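Local coordinates for periplasmic protein (Legionella pneumophila subsp. pneumophila, PDB 4FGQ), which probably acts as a calcium-dependent periplasmic cysteine protease of the bacterial transglutaminase-like family, at residues 18-21 / 22-26. Sequence-based numbering, arbitrary orientation.
Sequences QSYQ and GDTRK
Arg25 reaches back toward Tyr20 and Gln18 on a side chain whose CG lies anti to the backbone N (chi1 171°), stays extended through chi2 and bends only at chi3 (-65°), which turns the guanidinium toward the loop preceding its own helix. There the carbonyl of Tyr20 lies at the guanidinium edge, close to its plane, and takes two weak hydrogen bonds: NE of Arg25 is 2.7 Å from O of Tyr20, and NH2 of Arg25 is 2.8 Å from the same atom. Neither bond is straight, as expected when two neighbouring N-H groups share a single acceptor. Gln18, its chain folded at chi2, places OE1 over the centre of one guanidinium face, 3.5 Å from CZ of Arg25, with the amide and guanidinium planes 47° apart. One planar cation is thus approached by a main-chain oxygen at its edge and by an amide oxygen over a face, and Arg25 NE also bonds to Ala17 O near the end of the preceding helix. The arrangement exemplifies a short surface loop joining helices 10-17 and 22-38, in which an arginine in the first turn of the second helix reaches back to the main chain that leads into it. Gly22 has a positive phi, a conformation that favours glycine, and Arg25 N donates to Gln21 O at 3.1 Å, an i to i+4 bond across the entry to the helix. Beside this polar cluster a small apolar contact forms, where CG2 of Thr24 lies 3.8 Å from CB of Tyr20 and meets the ring obliquely. The Tyr20 ring also meets that of Phe28, one helical turn beyond Thr24, with the planes close to parallel.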
ATOM      1  N   GLN A  18      -5.356   7.315  20.693  1.00 27.81           N
ATOM      2  CA  GLN A  18      -6.053   7.677  21.926  1.00 31.11           C
ATOM      3  C   GLN A  18      -7.532   8.026  21.742  1.00 35.23           C
ATOM      4  O   GLN A  18      -8.281   8.104  22.717  1.00 36.77           O
ATOM      5  CB  GLN A  18      -5.309   8.793  22.667  1.00 38.31           C
ATOM      6  CG  GLN A  18      -3.995   8.324  23.281  1.00 48.06           C
ATOM      7  CD  GLN A  18      -4.109   6.939  23.911  1.00 58.44           C
ATOM      8  OE1 GLN A  18      -4.804   6.750  24.913  1.00 60.45           O
ATOM      9  NE2 GLN A  18      -3.432   5.960  23.312  1.00 58.59           N
ATOM     10  N   SER A  19      -7.956   8.220  20.499  1.00 32.75           N
ATOM     11  CA  SER A  19      -9.355   8.504  20.206  0.52 31.82           C
ATOM     12  C   SER A  19     -10.156   7.218  20.013  1.00 29.45           C
ATOM     13  O   SER A  19     -11.383   7.239  19.993  1.00 35.59           O
ATOM     14  CB  SER A  19      -9.470   9.383  18.961  0.52 31.38           C
ATOM     15  OG  SER A  19      -8.788  10.606  19.154  0.52 34.32           O
ATOM     16  N   TYR A  20      -9.451   6.100  19.851  1.00 24.65           N
ATOM     17  CA  TYR A  20     -10.095   4.789  19.707  1.00 25.47           C
ATOM     18  C   TYR A  20      -9.851   3.919  20.946  1.00 25.70           C
ATOM     19  O   TYR A  20      -9.147   4.333  21.867  1.00 28.85           O
ATOM     20  CB  TYR A  20      -9.601   4.088  18.432  1.00 24.78           C
ATOM     21  CG  TYR A  20      -9.968   4.843  17.174  1.00 25.37           C
ATOM     22  CD1 TYR A  20      -9.102   5.774  16.624  1.00 27.94           C
ATOM     23  CD2 TYR A  20     -11.189   4.638  16.548  1.00 29.57           C
ATOM     24  CE1 TYR A  20      -9.436   6.476  15.481  1.00 30.29           C
ATOM     25  CE2 TYR A  20     -11.533   5.338  15.403  1.00 30.73           C
ATOM     26  CZ  TYR A  20     -10.653   6.253  14.877  1.00 32.74           C
ATOM     27  OH  TYR A  20     -10.991   6.946  13.739  1.00 37.09           O
ATOM     28  N   GLN A  21     -10.436   2.722  20.974  1.00 25.13           N
ATOM     29  CA  GLN A  21     -10.308   1.840  22.134  1.00 27.44           C
ATOM     30  C   GLN A  21     -10.016   0.411  21.715  1.00 26.10           C
ATOM     31  O   GLN A  21     -10.039   0.090  20.525  1.00 20.86           O
ATOM     32  CB  GLN A  21     -11.589   1.861  22.973  1.00 36.22           C
ATOM     33  CG  GLN A  21     -11.968   3.221  23.514  1.00 41.44           C
ATOM     34  CD  GLN A  21     -12.801   4.034  22.537  1.00 48.38           C
ATOM     35  OE1 GLN A  21     -13.776   3.536  21.970  1.00 52.70           O
ATOM     36  NE2 GLN A  21     -12.418   5.292  22.334  1.00 45.86           N
ATOM     37  N   GLY A  22      -9.755  -0.442  22.702  1.00 27.08           N
ATOM     38  CA  GLY A  22      -9.597  -1.863  22.464  1.00 31.19           C
ATOM     39  C   GLY A  22      -8.554  -2.178  21.413  1.00 29.47           C
ATOM     40  O   GLY A  22      -7.472  -1.582  21.401  1.00 25.02           O
ATOM     41  N   ASP A  23      -8.878  -3.111  20.526  1.00 20.21           N
ATOM     42  CA  ASP A  23      -7.915  -3.556  19.526  1.00 20.59           C
ATOM     43  C   ASP A  23      -7.626  -2.488  18.481  1.00 20.45           C
ATOM     44  O   ASP A  23      -6.534  -2.462  17.907  1.00 20.51           O
ATOM     45  CB  ASP A  23      -8.378  -4.853  18.860  1.00 24.12           C
ATOM     46  CG  ASP A  23      -8.282  -6.049  19.792  1.00 38.55           C
ATOM     47  OD1 ASP A  23      -7.542  -5.963  20.797  1.00 41.54           O
ATOM     48  OD2 ASP A  23      -8.940  -7.076  19.516  1.00 46.46           O
ATOM     49  N   THR A  24      -8.595  -1.610  18.235  1.00 18.54           N
ATOM     50  CA  THR A  24      -8.389  -0.549  17.250  1.00 17.25           C
ATOM     51  C   THR A  24      -7.300   0.396  17.742  1.00 17.87           C
ATOM     52  O   THR A  24      -6.404   0.755  16.981  1.00 17.52           O
ATOM     53  CB  THR A  24      -9.677   0.235  16.973  1.00 20.75           C
ATOM     54  OG1 THR A  24     -10.696  -0.674  16.538  1.00 21.73           O
ATOM     55  CG2 THR A  24      -9.439   1.284  15.884  1.00 18.51           C
ATOM     56  N   ARG A  25      -7.375   0.779  19.013  1.00 17.55           N
ATOM     57  CA  ARG A  25      -6.334   1.608  19.613  1.00 19.23           C
ATOM     58  C   ARG A  25      -4.984   0.916  19.492  1.00 21.07           C
ATOM     59  O   ARG A  25      -3.995   1.538  19.106  1.00 19.04           O
ATOM     60  CB  ARG A  25      -6.641   1.903  21.084  1.00 20.37           C
ATOM     61  CG  ARG A  25      -5.491   2.587  21.826  1.00 24.30           C
ATOM     62  CD  ARG A  25      -5.881   2.949  23.258  1.00 29.61           C
ATOM     63  NE  ARG A  25      -6.942   3.957  23.296  1.00 37.17           N
ATOM     64  CZ  ARG A  25      -7.459   4.467  24.412  1.00 42.38           C
ATOM     65  NH1 ARG A  25      -7.018   4.065  25.597  1.00 40.14           N
ATOM     66  NH2 ARG A  25      -8.425   5.379  24.344  1.00 45.99           N
ATOM     67  N   LYS A  26      -4.956  -0.379  19.808  1.00 18.24           N
ATOM     68  CA  LYS A  26      -3.730  -1.168  19.705  1.00 18.64           C
ATOM     69  C   LYS A  26      -3.165  -1.203  18.291  1.00 17.44           C
ATOM     70  O   LYS A  26      -1.952  -1.239  18.121  1.00 16.58           O
ATOM     71  CB  LYS A  26      -3.944  -2.600  20.202  1.00 21.14           C
ATOM     72  CG  LYS A  26      -4.117  -2.719  21.706  1.00 25.22           C
ATOM     73  CD  LYS A  26      -4.169  -4.175  22.122  1.00 31.42           C
ATOM     74  CE  LYS A  26      -4.042  -4.317  23.623  1.00 38.06           C
ATOM     75  NZ  LYS A  26      -4.823  -3.276  24.333  1.00 48.40           N
TER